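Local structure of putative alpha/beta hydrolase (4RPC) at residues L13-E18 / R48-I53; A91-S96 / L117-Q122; G98-V103 / G121-M126. The protein is probably a hydrolase of the alpha/beta hydrolase family, though its substrate is unknown. One frame throughout, in Å; residues are numbered along the deposited sequence.

Contact 1: L13-E18 / R48-I53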
loop_
_atom_site.group_PDB
_atom_site.type_symbol
_atom_site.label_atom_id
_atom_site.label_comp_id
_atom_site.label_asym_id
_atom_site.label_seq_id
_atom_site.Cartn_x
_atom_site.Cartn_y
_atom_site.Cartn_z
ATOM N N LEU A 13 -7.959 -12.935 4.331
ATOM C CA LEU A 13 -8.512 -12.083 3.299
ATOM C C LEU A 13 -9.979 -11.842 3.554
ATOM O O LEU A 13 -10.771 -12.769 3.536
ATOM C CB LEU A 13 -8.367 -12.768 1.945
ATOM C CG LEU A 13 -8.838 -11.956 0.744
ATOM C CD1 LEU A 13 -7.907 -10.803 0.451
ATOM C CD2 LEU A 13 -8.916 -12.856 -0.461
ATOM N N HIS A 14 -10.324 -10.592 3.793
ATOM C CA HIS A 14 -11.674 -10.200 4.156
ATOM C C HIS A 14 -12.383 -9.827 2.922
ATOM O O HIS A 14 -11.786 -9.250 2.035
ATOM C CB HIS A 14 -11.666 -8.973 5.031
ATOM C CG HIS A 14 -10.989 -9.172 6.342
ATOM N ND1 HIS A 14 -11.662 -9.573 7.473
ATOM C CD2 HIS A 14 -9.701 -9.020 6.701
ATOM C CE1 HIS A 14 -10.813 -9.654 8.477
ATOM N NE2 HIS A 14 -9.616 -9.326 8.032
ATOM N N ARG A 15 -13.677 -10.121 2.876
ATOM C CA ARG A 15 -14.444 -9.925 1.652
ATOM C C ARG A 15 -15.697 -9.138 1.970
ATOM O O ARG A 15 -16.428 -9.488 2.854
ATOM C CB ARG A 15 -14.759 -11.278 1.004
ATOM C CG ARG A 15 -15.555 -11.203 -0.296
ATOM C CD ARG A 15 -15.784 -12.601 -0.873
ATOM N NE ARG A 15 -16.157 -12.582 -2.294
ATOM C CZ ARG A 15 -16.325 -13.677 -3.055
ATOM N NH1 ARG A 15 -16.161 -14.897 -2.520
ATOM N NH2 ARG A 15 -16.656 -13.567 -4.350
HETATM N N MSE A 16 -15.904 -8.052 1.258
HETATM C CA MSE A 16 -17.071 -7.204 1.435
HETATM C C MSE A 16 -17.644 -6.818 0.079
HETATM O O MSE A 16 -17.117 -7.182 -0.982
HETATM C CB MSE A 16 -16.778 -5.928 2.233
HETATM C CG MSE A 16 -15.397 -5.839 2.876
HETATM SE SE MSE A 16 -15.505 -5.676 4.826
HETATM C CE MSE A 16 -17.390 -5.242 5.210
ATOM N N GLY A 17 -18.759 -6.102 0.120
ATOM C CA GLY A 17 -19.454 -5.656 -1.096
ATOM C C GLY A 17 -20.143 -6.734 -1.884
ATOM O O GLY A 17 -20.562 -7.719 -1.333
ATOM N N GLU A 18 -20.277 -6.527 -3.190
ATOM C CA GLU A 18 -21.014 -7.438 -4.049
ATOM C C GLU A 18 -20.139 -8.605 -4.527
ATOM O O GLU A 18 -19.269 -8.396 -5.392
ATOM C CB GLU A 18 -21.561 -6.663 -5.259
ATOM C CG GLU A 18 -22.908 -6.038 -5.032
ATOM C CD GLU A 18 -23.921 -7.059 -4.517
ATOM O OE1 GLU A 18 -24.077 -8.142 -5.159
ATOM O OE2 GLU A 18 -24.492 -6.795 -3.433
ATOM N N ARG A 48 -21.420 -2.040 -5.453
ATOM C CA ARG A 48 -21.148 -2.511 -6.771
ATOM C C ARG A 48 -19.939 -3.479 -6.858
ATOM O O ARG A 48 -19.952 -4.466 -7.607
ATOM C CB ARG A 48 -20.964 -1.276 -7.633
ATOM C CG ARG A 48 -20.113 -1.483 -8.857
ATOM C CD ARG A 48 -20.845 -2.248 -9.952
ATOM N NE ARG A 48 -20.303 -1.839 -11.255
ATOM C CZ ARG A 48 -20.261 -2.596 -12.347
ATOM N NH1 ARG A 48 -20.740 -3.854 -12.350
ATOM N NH2 ARG A 48 -19.715 -2.084 -13.443
ATOM N N TYR A 49 -18.899 -3.216 -6.085
ATOM C CA TYR A 49 -17.692 -4.009 -6.181
ATOM C C TYR A 49 -17.535 -5.073 -5.140
ATOM O O TYR A 49 -18.009 -4.932 -4.012
ATOM C CB TYR A 49 -16.482 -3.075 -6.145
ATOM C CG TYR A 49 -16.574 -2.127 -7.305
ATOM C CD1 TYR A 49 -16.180 -2.540 -8.547
ATOM C CD2 TYR A 49 -17.131 -0.862 -7.161
ATOM C CE1 TYR A 49 -16.292 -1.717 -9.640
ATOM C CE2 TYR A 49 -17.246 -0.019 -8.253
ATOM C CZ TYR A 49 -16.826 -0.457 -9.490
ATOM O OH TYR A 49 -16.932 0.319 -10.600
ATOM N N CYS A 50 -16.829 -6.132 -5.547
ATOM C CA CYS A 50 -16.330 -7.103 -4.631
ATOM C C CYS A 50 -14.988 -6.600 -4.053
ATOM O O CYS A 50 -14.014 -6.567 -4.754
ATOM C CB CYS A 50 -16.107 -8.426 -5.329
ATOM S SG CYS A 50 -15.532 -9.666 -4.159
ATOM N N LEU A 51 -14.979 -6.197 -2.784
ATOM C CA LEU A 51 -13.803 -5.677 -2.129
ATOM C C LEU A 51 -13.134 -6.821 -1.427
ATOM O O LEU A 51 -13.749 -7.528 -0.643
ATOM C CB LEU A 51 -14.162 -4.580 -1.092
ATOM C CG LEU A 51 -14.652 -3.202 -1.571
ATOM C CD1 LEU A 51 -14.115 -2.833 -2.951
ATOM C CD2 LEU A 51 -16.154 -3.070 -1.542
ATOM N N LEU A 52 -11.874 -6.995 -1.709
ATOM C CA LEU A 52 -11.056 -7.947 -1.005
ATOM C C LEU A 52 -9.917 -7.247 -0.275
ATOM O O LEU A 52 -9.087 -6.573 -0.909
ATOM C CB LEU A 52 -10.497 -8.904 -2.053
ATOM C CG LEU A 52 -11.541 -9.515 -3.009
ATOM C CD1 LEU A 52 -10.889 -10.020 -4.297
ATOM C CD2 LEU A 52 -12.253 -10.623 -2.265
ATOM N N ILE A 53 -9.829 -7.440 1.035
ATOM C CA ILE A 53 -8.909 -6.706 1.858
ATOM C C ILE A 53 -8.046 -7.627 2.708
ATOM O O ILE A 53 -8.509 -8.208 3.668
ATOM C CB ILE A 53 -9.627 -5.700 2.785
ATOM C CG1 ILE A 53 -10.768 -4.935 2.035
ATOM C CG2 ILE A 53 -8.643 -4.720 3.364
ATOM C CD1 ILE A 53 -12.085 -5.607 2.105
#
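R15 and L52 lie side by side and point the same way, R15 CG against L52 CD2 at 3.9 Å. With CG opposite the backbone N (chi1 -180°) and the chain extended to NE, R15 reaches along the strand until NE donates to C50 SG at 3.5 Å, the sulfur sitting 19° out of the guanidinium plane; NH2 bonds instead to P19 O. An alanine in place of C50 would probably leave R15 NE without this acceptor and the guanidinium more dependent on P19. The sheet's other face carries H14, M16, L51 and I53. Here selenomethionine M16 crosses I53 obliquely, CG meeting CD1 tightly at 3.4 Å, with I42 beside both. The H14 ring turns its edge to I53 O, in plane, CD2 at 3.4 Å; it also stacks on W34 and bonds through NE2 to E55. Paired backbone bonds flank these groups, H14 O taking I53 N at 2.8 Å and L51 O taking M16 N at 2.9 Å. L13 CD1 packs on L52 CB, next to L81 of helix 70-83. Strands 13-17 and 50-53, running at 158°, form the antiparallel edge of the otherwise parallel alpha/beta hydrolase sheet.

Contact 2: A91-S96 / L117-Q122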
loop_
_atom_site.group_PDB
_atom_site.type_symbol
_atom_site.label_atom_id
_atom_site.label_comp_id
_atom_site.label_asym_id
_atom_site.label_seq_id
_atom_site.Cartn_x
_atom_site.Cartn_y
_atom_site.Cartn_z
ATOM N N ALA A 91 -8.805 -4.088 -10.187
ATOM C CA ALA A 91 -7.850 -3.115 -9.620
ATOM C C ALA A 91 -7.294 -3.542 -8.260
ATOM O O ALA A 91 -8.036 -4.007 -7.411
ATOM C CB ALA A 91 -8.531 -1.767 -9.456
ATOM N N ILE A 92 -6.015 -3.296 -8.055
ATOM C CA ILE A 92 -5.389 -3.304 -6.756
ATOM C C ILE A 92 -4.953 -1.885 -6.376
ATOM O O ILE A 92 -4.226 -1.220 -7.146
ATOM C CB ILE A 92 -4.146 -4.195 -6.738
ATOM C CG1 ILE A 92 -4.425 -5.536 -7.430
ATOM C CG2 ILE A 92 -3.731 -4.478 -5.303
ATOM C CD1 ILE A 92 -3.211 -6.432 -7.346
ATOM N N TYR A 93 -5.447 -1.403 -5.239
ATOM C CA TYR A 93 -4.946 -0.203 -4.659
ATOM C C TYR A 93 -4.021 -0.656 -3.544
ATOM O O TYR A 93 -4.362 -1.529 -2.760
ATOM C CB TYR A 93 -6.076 0.694 -4.149
ATOM C CG TYR A 93 -5.559 1.817 -3.307
ATOM C CD1 TYR A 93 -5.184 3.019 -3.861
ATOM C CD2 TYR A 93 -5.366 1.635 -1.937
ATOM C CE1 TYR A 93 -4.683 4.039 -3.079
ATOM C CE2 TYR A 93 -4.866 2.649 -1.158
ATOM C CZ TYR A 93 -4.514 3.849 -1.739
ATOM O OH TYR A 93 -4.038 4.838 -0.906
ATOM N N GLY A 94 -2.818 -0.129 -3.511
ATOM C CA GLY A 94 -1.941 -0.441 -2.433
ATOM C C GLY A 94 -1.274 0.793 -1.949
ATOM O O GLY A 94 -0.826 1.634 -2.749
ATOM N N VAL A 95 -1.240 0.935 -0.630
ATOM C CA VAL A 95 -0.614 2.091 -0.040
ATOM C C VAL A 95 0.654 1.644 0.630
ATOM O O VAL A 95 0.663 0.688 1.403
ATOM C CB VAL A 95 -1.550 2.862 0.936
ATOM C CG1 VAL A 95 -1.969 1.992 2.103
ATOM C CG2 VAL A 95 -0.846 4.130 1.453
ATOM N N SER A 96 1.732 2.336 0.288
ATOM C CA SER A 96 3.046 2.141 0.872
ATOM C C SER A 96 3.547 0.732 0.594
ATOM O O SER A 96 3.604 0.319 -0.567
ATOM C CB SER A 96 2.971 2.478 2.383
ATOM O OG SER A 96 4.249 2.913 2.856
ATOM N N LEU A 117 -3.171 0.658 -8.777
ATOM C CA LEU A 117 -3.147 2.024 -8.265
ATOM C C LEU A 117 -2.162 2.061 -7.134
ATOM O O LEU A 117 -2.396 1.426 -6.072
ATOM C CB LEU A 117 -4.496 2.437 -7.730
ATOM C CG LEU A 117 -5.564 2.862 -8.723
ATOM C CD1 LEU A 117 -6.017 1.703 -9.555
ATOM C CD2 LEU A 117 -6.728 3.567 -8.031
ATOM N N LEU A 118 -1.101 2.800 -7.319
ATOM C CA LEU A 118 -0.001 2.727 -6.408
ATOM C C LEU A 118 0.162 4.030 -5.721
ATOM O O LEU A 118 0.441 5.037 -6.371
ATOM C CB LEU A 118 1.266 2.331 -7.165
ATOM C CG LEU A 118 1.144 1.093 -8.016
ATOM C CD1 LEU A 118 2.395 0.869 -8.874
ATOM C CD2 LEU A 118 0.873 -0.135 -7.132
ATOM N N ASP A 119 -0.031 4.022 -4.400
ATOM C CA ASP A 119 -0.011 5.245 -3.616
ATOM C C ASP A 119 1.190 5.153 -2.691
ATOM O O ASP A 119 1.200 4.297 -1.821
ATOM C CB ASP A 119 -1.368 5.342 -2.843
ATOM C CG ASP A 119 -1.690 6.752 -2.216
ATOM O OD1 ASP A 119 -0.806 7.666 -2.169
ATOM O OD2 ASP A 119 -2.871 6.940 -1.738
ATOM N N GLY A 120 2.204 6.020 -2.861
ATOM C CA GLY A 120 3.364 6.074 -1.968
ATOM C C GLY A 120 4.238 4.834 -1.899
ATOM O O GLY A 120 4.798 4.484 -0.841
ATOM N N GLY A 121 4.413 4.219 -3.048
ATOM C CA GLY A 121 5.267 3.075 -3.198
ATOM C C GLY A 121 6.708 3.488 -3.192
ATOM O O GLY A 121 7.043 4.606 -3.627
ATOM N N GLN A 122 7.538 2.587 -2.677
ATOM C CA GLN A 122 8.964 2.792 -2.494
ATOM C C GLN A 122 9.546 1.451 -2.944
ATOM O O GLN A 122 9.144 0.439 -2.437
ATOM C CB GLN A 122 9.279 3.146 -0.998
ATOM C CG GLN A 122 9.050 2.054 0.119
ATOM C CD GLN A 122 7.590 1.906 0.766
ATOM O OE1 GLN A 122 7.203 0.787 1.223
ATOM N NE2 GLN A 122 6.795 3.028 0.820
HETATM O O HOH W 1 5.997 0.216 -1.761
#
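Backbone bonds make the frame: I92 O receives L117 N at 2.7 Å, G94 N donates to L117 O, G94 O accepts from D119 N, and S96 N donates to D119 O at 2.9 Å. This is parallel pairing, the two strands running in almost the same direction. The apolar share is small. Y93 CD1 lies 4.0 Å from L117 CB, the two side chains crossing at about a right angle, and A91 CB approaches L117 CD1; I252 and I256 of helix 249-259 pack over this face. Two side-chain hydrogen bonds are more individual. Y93 OH donates to D119 OD2 at 2.5 Å, reaching the carboxylate on its anti side, 26° out of its plane, while the ring and carboxylate planes stand 75° apart. Past the strands, Q122 starts between its own N and carbonyl carbon (chi1 67°) and bends at chi2, which curls its amide back so that NE2 donates to S96 OG at 3.3 Å. Water 1 bridges the same ends, giving to S96 O at 2.7 Å and accepting from Q122 N at 3.0 Å. S96 OG also has a weak bond to H241. The short Y93 bond would probably stabilise the D119 carboxylate in its buried position, with I252 beside it, whereas the Q122 amide probably helps to orient the hydroxyl of S96, the presumed nucleophile of a GxSxG elbow.

Contact 3: G98-V103 / G121-M126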
loop_
_atom_site.group_PDB
_atom_site.type_symbol
_atom_site.label_atom_id
_atom_site.label_comp_id
_atom_site.label_asym_id
_atom_site.label_seq_id
_atom_site.Cartn_x
_atom_site.Cartn_y
_atom_site.Cartn_z
ATOM N N GLY A 98 1.968 -1.772 0.742
ATOM C CA GLY A 98 0.916 -2.440 0.060
ATOM C C GLY A 98 1.042 -2.233 -1.445
ATOM O O GLY A 98 0.567 -3.062 -2.192
ATOM N N ALA A 99 1.693 -1.144 -1.882
ATOM C CA ALA A 99 1.888 -0.923 -3.317
ATOM C C ALA A 99 2.937 -1.899 -3.855
ATOM O O ALA A 99 2.924 -2.255 -5.020
ATOM C CB ALA A 99 2.350 0.502 -3.583
ATOM N N SER A 100 3.897 -2.274 -3.006
ATOM C CA SER A 100 4.930 -3.215 -3.425
ATOM C C SER A 100 4.319 -4.580 -3.539
ATOM O O SER A 100 4.622 -5.288 -4.467
ATOM C CB SER A 100 6.104 -3.277 -2.430
ATOM O OG SER A 100 6.707 -2.049 -2.375
ATOM N N VAL A 101 3.457 -4.934 -2.619
ATOM C CA VAL A 101 2.714 -6.209 -2.711
ATOM C C VAL A 101 1.826 -6.229 -4.008
ATOM O O VAL A 101 1.740 -7.241 -4.711
ATOM C CB VAL A 101 1.867 -6.441 -1.487
ATOM C CG1 VAL A 101 1.013 -7.712 -1.644
ATOM C CG2 VAL A 101 2.736 -6.545 -0.248
ATOM N N ALA A 102 1.192 -5.112 -4.322
ATOM C CA ALA A 102 0.352 -5.034 -5.528
ATOM C C ALA A 102 1.202 -5.286 -6.786
ATOM O O ALA A 102 0.836 -6.082 -7.615
ATOM C CB ALA A 102 -0.297 -3.676 -5.622
ATOM N N VAL A 103 2.361 -4.616 -6.888
ATOM C CA VAL A 103 3.211 -4.752 -8.044
ATOM C C VAL A 103 3.665 -6.176 -8.163
ATOM O O VAL A 103 3.614 -6.782 -9.218
ATOM C CB VAL A 103 4.410 -3.789 -7.973
ATOM C CG1 VAL A 103 5.392 -4.040 -9.112
ATOM C CG2 VAL A 103 3.923 -2.370 -8.061
ATOM N N GLY A 121 4.413 4.219 -3.048
ATOM C CA GLY A 121 5.267 3.075 -3.198
ATOM C C GLY A 121 6.708 3.488 -3.192
ATOM O O GLY A 121 7.043 4.606 -3.627
ATOM N N GLN A 122 7.538 2.587 -2.677
ATOM C CA GLN A 122 8.964 2.792 -2.494
ATOM C C GLN A 122 9.546 1.451 -2.944
ATOM O O GLN A 122 9.144 0.439 -2.437
ATOM C CB GLN A 122 9.279 3.146 -0.998
ATOM C CG GLN A 122 9.050 2.054 0.119
ATOM C CD GLN A 122 7.590 1.906 0.766
ATOM O OE1 GLN A 122 7.203 0.787 1.223
ATOM N NE2 GLN A 122 6.795 3.028 0.820
ATOM N N TYR A 123 10.405 1.426 -3.966
ATOM C CA TYR A 123 10.797 0.138 -4.588
ATOM C C TYR A 123 12.295 -0.038 -4.807
ATOM O O TYR A 123 12.724 -0.917 -5.561
ATOM C CB TYR A 123 10.097 -0.063 -5.931
ATOM C CG TYR A 123 8.647 0.332 -5.952
ATOM C CD1 TYR A 123 7.617 -0.594 -5.621
ATOM C CD2 TYR A 123 8.283 1.613 -6.318
ATOM C CE1 TYR A 123 6.274 -0.232 -5.649
ATOM C CE2 TYR A 123 6.940 1.983 -6.308
ATOM C CZ TYR A 123 5.949 1.049 -5.983
ATOM O OH TYR A 123 4.639 1.468 -6.022
ATOM N N GLU A 124 13.079 0.743 -4.104
ATOM C CA GLU A 124 14.521 0.818 -4.357
ATOM C C GLU A 124 15.270 -0.493 -4.008
ATOM O O GLU A 124 16.007 -1.078 -4.845
ATOM C CB GLU A 124 15.089 1.982 -3.553
ATOM C CG GLU A 124 16.579 2.185 -3.698
ATOM C CD GLU A 124 16.945 2.674 -5.086
ATOM O OE1 GLU A 124 16.755 3.887 -5.377
ATOM O OE2 GLU A 124 17.405 1.836 -5.887
ATOM N N GLY A 125 15.112 -0.934 -2.776
ATOM C CA GLY A 125 15.832 -2.073 -2.282
ATOM C C GLY A 125 17.110 -1.686 -1.573
ATOM O O GLY A 125 18.111 -1.523 -2.186
HETATM N N MSE A 126 17.063 -1.549 -0.270
HETATM C CA MSE A 126 18.144 -0.989 0.476
HETATM C C MSE A 126 19.261 -1.906 0.883
HETATM O O MSE A 126 20.156 -1.441 1.540
HETATM C CB MSE A 126 17.654 -0.450 1.780
HETATM C CG MSE A 126 16.257 0.046 1.789
HETATM SE SE MSE A 126 16.345 1.738 2.669
HETATM C CE MSE A 126 16.517 2.472 0.872
HETATM O O HOH W 1 5.997 0.216 -1.761
HETATM O O HOH W 2 8.860 -1.928 -1.043
#
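A99 meets the loop first, its methyl directed at residues 121-123: CB lies 3.9 Å from G121 CA and 3.5 Å from Y123 OH. There is little room here, since a side chain on G121 would run into the tyrosine hydroxyl and crowd A99, which favours glycine at that position. The carbonyl oxygen A99 O, which already takes V103 N in the helix, faces the edge of the Y123 ring in its plane, 4.0 Å from CE1. S100 comes next and carries the polar part. Its OG sits beside the backbone N, opposite the carbonyl carbon (chi1 -63°), and is flanked by two waters. Water 1, which also serves Q122 N, donates a hydrogen bond to S100 OG, while water 2 accepts one from S100 OG at 2.5 Å and donates one to Q122 O at 2.8 Å. One hydroxyl, acting both as donor and as acceptor, thus reaches both backbone polar atoms of Q122 through solvent. The same OG stands oblique to the Y123 ring, 3.7 Å from CD1. One helical turn beyond A99, V103 points toward the loop; its CG2, set beside the backbone N while CG1 is opposite it, touches Y123 CE1 at 4.0 Å, again obliquely to the ring. L118 of strand 112-119 and L194 supply further aliphatic neighbours, so the tyrosine lies between helix 97-108, L118 and L194, held mostly by aliphatic contacts. The chemistry is divided: van der Waals packing against A99 and V103 probably helps hold Y123, and two waters satisfy the S100 hydroxyl and link it to the Q122 backbone, beside an otherwise apolar contact.

Overall arrangement
Contacts 2 and 3 adjoin, their centres 8 Å apart, and share G121, Q122 and water 1. Together they describe the beta-alpha-beta unit of strand 88-95, helix 97-108 and strand 112-119, the helix lying against the strands with A99 CB 3.5 Å from G94 O. The loop 121-126 packs on the same unit in its own right, Y123 OH meeting L118 CB at 3.7 Å. The proposed triad of S96, H241 and E213 would act at this end of the sheet, with Q122 reaching it from the loop. Contact 1 belongs to the same sheet but to its outer border: its centre is about 17 Å from that of contact 2 and about 23 Å from that of contact 3, and it touches neither.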